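Digeranylgeranylglycerophospholipid reductase (Sulfolobus acidocaldarius, PDB 4OPC) reduces the geranylgeranyl chains of archaeal membrane lipid precursors to saturated phytanyl chains, using one bound FAD per subunit. Local coordinates at residues Asn72-Met84 and Glu198-Glu210. Residues are numbered along the deposited sequence; the frame is centred on the assembly and turned at random.
Sequences NKINGIKLYSPDM and EDHDYLRIFIDQE. With PGT ((1S)-2-{[{[(2R)-2,3-dihydroxypropyl]oxy}(hydroxy)phosphoryl]oxy}-1-[(palmitoyloxy)methyl]ethyl stearate), chain C.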
loop_
_atom_site.group_PDB
_atom_site.type_symbol
_atom_site.label_atom_id
_atom_site.label_comp_id
_atom_site.label_asym_id
_atom_site.label_seq_id
_atom_site.Cartn_x
_atom_site.Cartn_y
_atom_site.Cartn_z
ATOM N N ASN A 72 7.992 15.719 -10.798
ATOM C CA ASN A 72 8.317 15.186 -12.117
ATOM C C ASN A 72 7.154 14.392 -12.697
ATOM O O ASN A 72 6.532 13.582 -11.999
ATOM C CB ASN A 72 9.583 14.318 -12.020
ATOM C CG ASN A 72 10.118 13.886 -13.377
ATOM O OD1 ASN A 72 10.160 14.666 -14.328
ATOM N ND2 ASN A 72 10.550 12.632 -13.461
ATOM N N LYS A 73 6.850 14.622 -13.967
ATOM C CA LYS A 73 5.799 13.870 -14.643
ATOM C C LYS A 73 6.324 12.520 -15.124
ATOM O O LYS A 73 7.390 12.444 -15.727
ATOM C CB LYS A 73 5.237 14.677 -15.820
ATOM C CG LYS A 73 4.157 13.961 -16.616
ATOM C CD LYS A 73 2.949 13.646 -15.745
ATOM C CE LYS A 73 1.982 12.715 -16.457
ATOM N NZ LYS A 73 0.886 12.275 -15.555
ATOM N N ILE A 74 5.565 11.461 -14.854
ATOM C CA ILE A 74 5.962 10.099 -15.209
ATOM C C ILE A 74 5.125 9.560 -16.361
ATOM O O ILE A 74 3.899 9.673 -16.349
ATOM C CB ILE A 74 5.810 9.156 -14.003
ATOM C CG1 ILE A 74 6.679 9.639 -12.843
ATOM C CG2 ILE A 74 6.167 7.724 -14.370
ATOM C CD1 ILE A 74 8.145 9.805 -13.213
ATOM N N ASN A 75 5.791 8.971 -17.352
ATOM C CA ASN A 75 5.104 8.417 -18.513
ATOM C C ASN A 75 5.176 6.898 -18.603
ATOM O O ASN A 75 4.551 6.294 -19.471
ATOM C CB ASN A 75 5.630 9.046 -19.802
ATOM C CG ASN A 75 5.201 10.483 -19.951
ATOM O OD1 ASN A 75 4.069 10.837 -19.626
ATOM N ND2 ASN A 75 6.110 11.328 -20.418
ATOM N N GLY A 76 5.931 6.278 -17.702
ATOM C CA GLY A 76 6.009 4.830 -17.688
ATOM C C GLY A 76 7.090 4.279 -16.783
ATOM O O GLY A 76 7.709 5.015 -16.015
ATOM N N ILE A 77 7.297 2.970 -16.879
ATOM C CA ILE A 77 8.280 2.267 -16.067
ATOM C C ILE A 77 9.154 1.387 -16.951
ATOM O O ILE A 77 8.663 0.736 -17.871
ATOM C CB ILE A 77 7.595 1.368 -15.020
ATOM C CG1 ILE A 77 6.773 2.215 -14.047
ATOM C CG2 ILE A 77 8.624 0.536 -14.255
ATOM C CD1 ILE A 77 6.045 1.398 -12.998
ATOM N N LYS A 78 10.456 1.394 -16.688
ATOM C CA LYS A 78 11.378 0.456 -17.317
ATOM C C LYS A 78 11.732 -0.598 -16.276
ATOM O O LYS A 78 12.271 -0.275 -15.218
ATOM C CB LYS A 78 12.640 1.183 -17.788
ATOM C CG LYS A 78 12.405 2.294 -18.807
ATOM C CD LYS A 78 12.292 1.776 -20.218
ATOM C CE LYS A 78 12.217 2.932 -21.205
ATOM N NZ LYS A 78 12.146 2.446 -22.611
ATOM N N LEU A 79 11.407 -1.856 -16.571
ATOM C CA LEU A 79 11.651 -2.967 -15.663
ATOM C C LEU A 79 12.847 -3.777 -16.158
ATOM O O LEU A 79 12.824 -4.285 -17.282
ATOM C CB LEU A 79 10.404 -3.852 -15.590
ATOM C CG LEU A 79 10.519 -5.102 -14.732
ATOM C CD1 LEU A 79 10.577 -4.690 -13.284
ATOM C CD2 LEU A 79 9.343 -6.034 -14.982
ATOM N N TYR A 80 13.880 -3.897 -15.328
ATOM C CA TYR A 80 15.139 -4.522 -15.720
ATOM C C TYR A 80 15.302 -5.927 -15.158
ATOM O O TYR A 80 15.068 -6.173 -13.974
ATOM C CB TYR A 80 16.318 -3.689 -15.213
ATOM C CG TYR A 80 16.508 -2.346 -15.868
ATOM C CD1 TYR A 80 15.624 -1.300 -15.629
ATOM C CD2 TYR A 80 17.602 -2.094 -16.668
ATOM C CE1 TYR A 80 15.798 -0.067 -16.221
ATOM C CE2 TYR A 80 17.791 -0.859 -17.262
ATOM C CZ TYR A 80 16.888 0.154 -17.031
ATOM O OH TYR A 80 17.083 1.388 -17.624
ATOM N N SER A 81 15.731 -6.851 -16.012
ATOM C CA SER A 81 16.094 -8.190 -15.562
ATOM C C SER A 81 17.338 -8.125 -14.663
ATOM O O SER A 81 18.102 -7.158 -14.717
ATOM C CB SER A 81 16.388 -9.066 -16.776
ATOM O OG SER A 81 17.521 -8.568 -17.467
ATOM N N PRO A 82 17.552 -9.157 -13.836
ATOM C CA PRO A 82 18.754 -9.195 -12.990
ATOM C C PRO A 82 20.052 -8.964 -13.751
ATOM O O PRO A 82 20.907 -8.238 -13.250
ATOM C CB PRO A 82 18.701 -10.597 -12.387
ATOM C CG PRO A 82 17.220 -10.853 -12.248
ATOM C CD PRO A 82 16.584 -10.205 -13.466
ATOM N N ASP A 83 20.200 -9.554 -14.936
ATOM C CA ASP A 83 21.412 -9.336 -15.729
ATOM C C ASP A 83 21.425 -8.036 -16.539
ATOM O O ASP A 83 22.403 -7.741 -17.235
ATOM C CB ASP A 83 21.729 -10.559 -16.614
ATOM C CG ASP A 83 20.660 -10.854 -17.673
ATOM O OD1 ASP A 83 19.817 -9.993 -17.997
ATOM O OD2 ASP A 83 20.693 -11.979 -18.229
ATOM N N MET A 84 20.338 -7.280 -16.423
ATOM C CA MET A 84 20.148 -5.997 -17.101
ATOM C C MET A 84 20.177 -6.097 -18.616
ATOM O O MET A 84 20.246 -5.087 -19.317
ATOM C CB MET A 84 21.144 -4.953 -16.605
ATOM C CG MET A 84 20.924 -4.575 -15.160
ATOM S SD MET A 84 22.015 -3.233 -14.690
ATOM C CE MET A 84 21.592 -3.051 -12.969
ATOM N N GLU A 198 18.831 9.996 -18.119
ATOM C CA GLU A 198 18.273 9.503 -19.373
ATOM C C GLU A 198 16.817 9.095 -19.186
ATOM O O GLU A 198 16.490 8.395 -18.227
ATOM C CB GLU A 198 19.077 8.302 -19.877
ATOM C CG GLU A 198 20.427 8.655 -20.478
ATOM C CD GLU A 198 20.305 9.313 -21.839
ATOM O OE1 GLU A 198 20.084 8.588 -22.835
ATOM O OE2 GLU A 198 20.427 10.555 -21.913
ATOM N N ASP A 199 15.957 9.537 -20.107
ATOM C CA ASP A 199 14.534 9.207 -20.067
ATOM C C ASP A 199 13.976 9.464 -18.675
ATOM O O ASP A 199 13.415 8.572 -18.034
ATOM C CB ASP A 199 14.316 7.751 -20.469
ATOM C CG ASP A 199 14.707 7.487 -21.906
ATOM O OD1 ASP A 199 14.425 8.352 -22.763
ATOM O OD2 ASP A 199 15.302 6.424 -22.176
ATOM N N HIS A 200 14.140 10.696 -18.210
ATOM C CA HIS A 200 13.796 11.030 -16.834
ATOM C C HIS A 200 12.292 10.972 -16.544
ATOM O O HIS A 200 11.894 11.053 -15.389
ATOM C CB HIS A 200 14.380 12.389 -16.426
ATOM C CG HIS A 200 13.579 13.562 -16.900
ATOM N ND1 HIS A 200 13.573 13.979 -18.214
ATOM C CD2 HIS A 200 12.761 14.409 -16.232
ATOM C CE1 HIS A 200 12.779 15.028 -18.336
ATOM N NE2 HIS A 200 12.277 15.312 -17.147
ATOM N N ASP A 201 11.474 10.807 -17.581
ATOM C CA ASP A 201 10.042 10.586 -17.388
ATOM C C ASP A 201 9.683 9.115 -17.145
ATOM O O ASP A 201 8.512 8.778 -16.980
ATOM C CB ASP A 201 9.220 11.171 -18.548
ATOM C CG ASP A 201 9.648 10.643 -19.915
ATOM O OD1 ASP A 201 10.827 10.266 -20.094
ATOM O OD2 ASP A 201 8.793 10.638 -20.827
ATOM N N TYR A 202 10.690 8.250 -17.089
ATOM C CA TYR A 202 10.455 6.843 -16.793
ATOM C C TYR A 202 11.070 6.425 -15.463
ATOM O O TYR A 202 12.253 6.679 -15.210
ATOM C CB TYR A 202 10.990 5.955 -17.926
ATOM C CG TYR A 202 10.062 5.918 -19.116
ATOM C CD1 TYR A 202 10.017 6.975 -20.017
ATOM C CD2 TYR A 202 9.205 4.843 -19.318
ATOM C CE1 TYR A 202 9.151 6.953 -21.099
ATOM C CE2 TYR A 202 8.336 4.814 -20.399
ATOM C CZ TYR A 202 8.314 5.871 -21.280
ATOM O OH TYR A 202 7.452 5.839 -22.349
ATOM N N LEU A 203 10.267 5.781 -14.621
ATOM C CA LEU A 203 10.791 5.123 -13.431
ATOM C C LEU A 203 11.600 3.903 -13.844
ATOM O O LEU A 203 11.349 3.311 -14.898
ATOM C CB LEU A 203 9.652 4.649 -12.543
ATOM C CG LEU A 203 8.622 5.704 -12.144
ATOM C CD1 LEU A 203 7.574 5.052 -11.268
ATOM C CD2 LEU A 203 9.281 6.892 -11.440
ATOM N N ARG A 204 12.572 3.530 -13.016
ATOM C CA ARG A 204 13.324 2.301 -13.243
ATOM C C ARG A 204 13.147 1.367 -12.066
ATOM O O ARG A 204 13.306 1.763 -10.917
ATOM C CB ARG A 204 14.811 2.584 -13.452
ATOM C CG ARG A 204 15.102 3.594 -14.548
ATOM C CD ARG A 204 16.582 3.938 -14.593
ATOM N NE ARG A 204 16.808 5.167 -15.344
ATOM C CZ ARG A 204 17.988 5.765 -15.466
ATOM N NH1 ARG A 204 19.064 5.252 -14.878
ATOM N NH2 ARG A 204 18.092 6.882 -16.179
ATOM N N ILE A 205 12.822 0.115 -12.369
ATOM C CA ILE A 205 12.699 -0.932 -11.364
ATOM C C ILE A 205 13.643 -2.055 -11.767
ATOM O O ILE A 205 13.615 -2.514 -12.916
ATOM C CB ILE A 205 11.257 -1.456 -11.277
ATOM C CG1 ILE A 205 10.365 -0.363 -10.680
ATOM C CG2 ILE A 205 11.190 -2.721 -10.420
ATOM C CD1 ILE A 205 8.896 -0.749 -10.581
ATOM N N PHE A 206 14.493 -2.485 -10.839
ATOM C CA PHE A 206 15.504 -3.496 -11.110
ATOM C C PHE A 206 15.212 -4.727 -10.278
ATOM O O PHE A 206 15.307 -4.697 -9.047
ATOM C CB PHE A 206 16.893 -2.969 -10.749
ATOM C CG PHE A 206 17.273 -1.686 -11.438
ATOM C CD1 PHE A 206 17.929 -1.699 -12.655
ATOM C CD2 PHE A 206 17.004 -0.464 -10.842
ATOM C CE1 PHE A 206 18.301 -0.508 -13.272
ATOM C CE2 PHE A 206 17.371 0.718 -11.460
ATOM C CZ PHE A 206 18.011 0.694 -12.669
ATOM N N ILE A 207 14.856 -5.813 -10.950
ATOM C CA ILE A 207 14.627 -7.068 -10.264
ATOM C C ILE A 207 15.966 -7.757 -10.042
ATOM O O ILE A 207 16.772 -7.862 -10.963
ATOM C CB ILE A 207 13.728 -7.981 -11.097
ATOM C CG1 ILE A 207 12.448 -7.243 -11.470
ATOM C CG2 ILE A 207 13.417 -9.253 -10.324
ATOM C CD1 ILE A 207 11.664 -6.739 -10.274
ATOM N N ASP A 208 16.219 -8.210 -8.816
ATOM C CA ASP A 208 17.438 -8.946 -8.525
ATOM C C ASP A 208 17.351 -9.615 -7.155
ATOM O O ASP A 208 17.356 -8.942 -6.122
ATOM C CB ASP A 208 18.665 -8.027 -8.594
ATOM C CG ASP A 208 19.968 -8.798 -8.635
ATOM O OD1 ASP A 208 20.139 -9.758 -7.853
ATOM O OD2 ASP A 208 20.844 -8.458 -9.451
ATOM N N GLN A 209 17.285 -10.942 -7.147
ATOM C CA GLN A 209 17.121 -11.683 -5.905
ATOM C C GLN A 209 18.363 -11.691 -5.018
ATOM O O GLN A 209 18.277 -12.023 -3.832
ATOM C CB GLN A 209 16.634 -13.106 -6.202
ATOM C CG GLN A 209 15.322 -13.139 -6.966
ATOM C CD GLN A 209 14.247 -12.214 -6.385
ATOM O OE1 GLN A 209 14.157 -12.008 -5.171
ATOM N NE2 GLN A 209 13.423 -11.655 -7.262
ATOM N N GLU A 210 19.515 -11.328 -5.573
ATOM C CA GLU A 210 20.744 -11.254 -4.793
ATOM C C GLU A 210 20.912 -9.897 -4.114
ATOM O O GLU A 210 21.359 -9.821 -2.967
ATOM C CB GLU A 210 21.962 -11.539 -5.668
ATOM C CG GLU A 210 22.050 -12.970 -6.136
ATOM C CD GLU A 210 23.272 -13.223 -6.998
ATOM O OE1 GLU A 210 24.088 -12.288 -7.163
ATOM O OE2 GLU A 210 23.412 -14.353 -7.511
HETATM C C48 PGT C . 8.004 -8.524 -4.979
HETATM C C47 PGT C . 6.992 -8.180 -3.906
HETATM C C46 PGT C . 7.529 -7.050 -3.053
HETATM C C45 PGT C . 7.872 -5.869 -3.940
HETATM C C44 PGT C . 7.794 -4.575 -3.158
HETATM C C43 PGT C . 9.191 -4.061 -2.863
HETATM C C42 PGT C . 9.078 -2.867 -1.942
HETATM C C41 PGT C . 8.418 -1.752 -2.712
HETATM C C40 PGT C . 8.846 -0.412 -2.167
HETATM C C39 PGT C . 8.781 0.576 -3.310
HETATM C C38 PGT C . 7.388 0.589 -3.886
HETATM C C37 PGT C . 7.386 1.444 -5.130
HETATM C C36 PGT C . 5.966 1.536 -5.633
HETATM C C35 PGT C . 5.933 2.087 -7.039
HETATM C C34 PGT C . 4.487 2.215 -7.479
HETATM C C33 PGT C . 4.376 2.444 -8.971
HETATM C C32 PGT C . 3.239 3.397 -9.291
HETATM C C31 PGT C . 1.883 2.708 -9.288
HETATM O O31 PGT C . 1.005 3.179 -8.590
HETATM O O2 PGT C . 1.625 1.545 -10.055
HETATM C C2 PGT C . 0.921 1.720 -11.271
HETATM C C1 PGT C . -0.578 1.830 -11.086
HETATM O O3P PGT C . -1.049 2.063 -9.773
HETATM P P PGT C . -1.964 0.956 -9.099
HETATM O O1P PGT C . -1.326 -0.361 -9.484
HETATM O O2P PGT C . -2.009 1.103 -7.586
HETATM O O4P PGT C . -3.462 0.979 -9.637
HETATM C C4 PGT C . -3.845 1.670 -10.808
HETATM C C5 PGT C . -5.296 1.409 -11.145
HETATM O O5 PGT C . -5.997 2.631 -11.179
HETATM C C6 PGT C . -5.900 0.495 -10.105
HETATM O O6 PGT C . -6.797 1.196 -9.275
HETATM C C3 PGT C . 1.087 0.524 -12.192
HETATM O O3 PGT C . 2.407 0.342 -12.644
HETATM C C11 PGT C . 2.735 -1.016 -12.819
HETATM O O11 PGT C . 1.949 -1.762 -13.370
HETATM C C12 PGT C . 4.058 -1.550 -12.311
HETATM C C13 PGT C . 4.405 -2.856 -12.993
HETATM C C14 PGT C . 5.719 -3.367 -12.440
HETATM C C15 PGT C . 5.469 -4.405 -11.368
HETATM C C16 PGT C . 6.779 -5.016 -10.915
HETATM C C17 PGT C . 6.655 -6.524 -10.962
HETATM C C18 PGT C . 8.016 -7.173 -10.825
HETATM C C19 PGT C . 7.916 -8.644 -11.176
HETATM C C20 PGT C . 7.700 -8.829 -12.666
HETATM C C21 PGT C . 8.814 -9.680 -13.241
HETATM C C22 PGT C . 8.303 -10.514 -14.396
HETATM C C23 PGT C . 9.184 -11.737 -14.540
HETATM C C24 PGT C . 8.553 -12.729 -15.492
HETATM C C25 PGT C . 8.453 -14.083 -14.825
HETATM C C26 PGT C . 7.024 -14.582 -14.894
HETATM O O HOH W 1 10.661 17.332 -15.570
HETATM O O HOH W 2 18.206 -5.759 -12.237
HETATM O O HOH W 3 20.544 -6.148 -10.869
#
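Tyr80 and Phe206 lie side by side on neighbouring parallel strands, and Phe206 reaches across with CE1 over the centre of the tyrosine ring; the planes are 33° apart. The methyl CE of Met84 rests against Phe206 CD1 at 3.9 Å, while Tyr80 CE1 brushes the CB of Arg204. An alanine in place of Tyr80 would probably strip Phe206 of its ring partner and leave the aliphatic part of Arg204 less covered. On the same face, Tyr202 spreads over Gly76, its CD2 3.3 Å from Gly76 C, and the ring lies where a CB on Gly76 would point. Lys78, bent at chi2 (-83°), lays CE over the other face of Tyr202, and its NZ hydrogen-bonds Thr89 OG1.

At the leading end, Asn75 ND2 donates 2.8 Å to the anti lone pair of Asp201 OD2, with amide and carboxylate planes perpendicular. Asn72 ND2 donates instead to the backbone O of His200, tilted 31° from the carbonyl plane, and also bonds Pro221 O. Between the strands, backbone bonds alternate from one to the other, among them Lys78 N to Leu203 O at 2.8 Å.

The opposite face is aliphatic: Leu79 CD1 touches both Ile205 CG2 (3.5 Å) and Ile207 CG1, and Ile77 CD1 meets lipid atom C12 of PGT at 3.6 Å. This parallel pair within a mixed sheet thus presents an apolar wall to the lipid-binding pocket of the reductase.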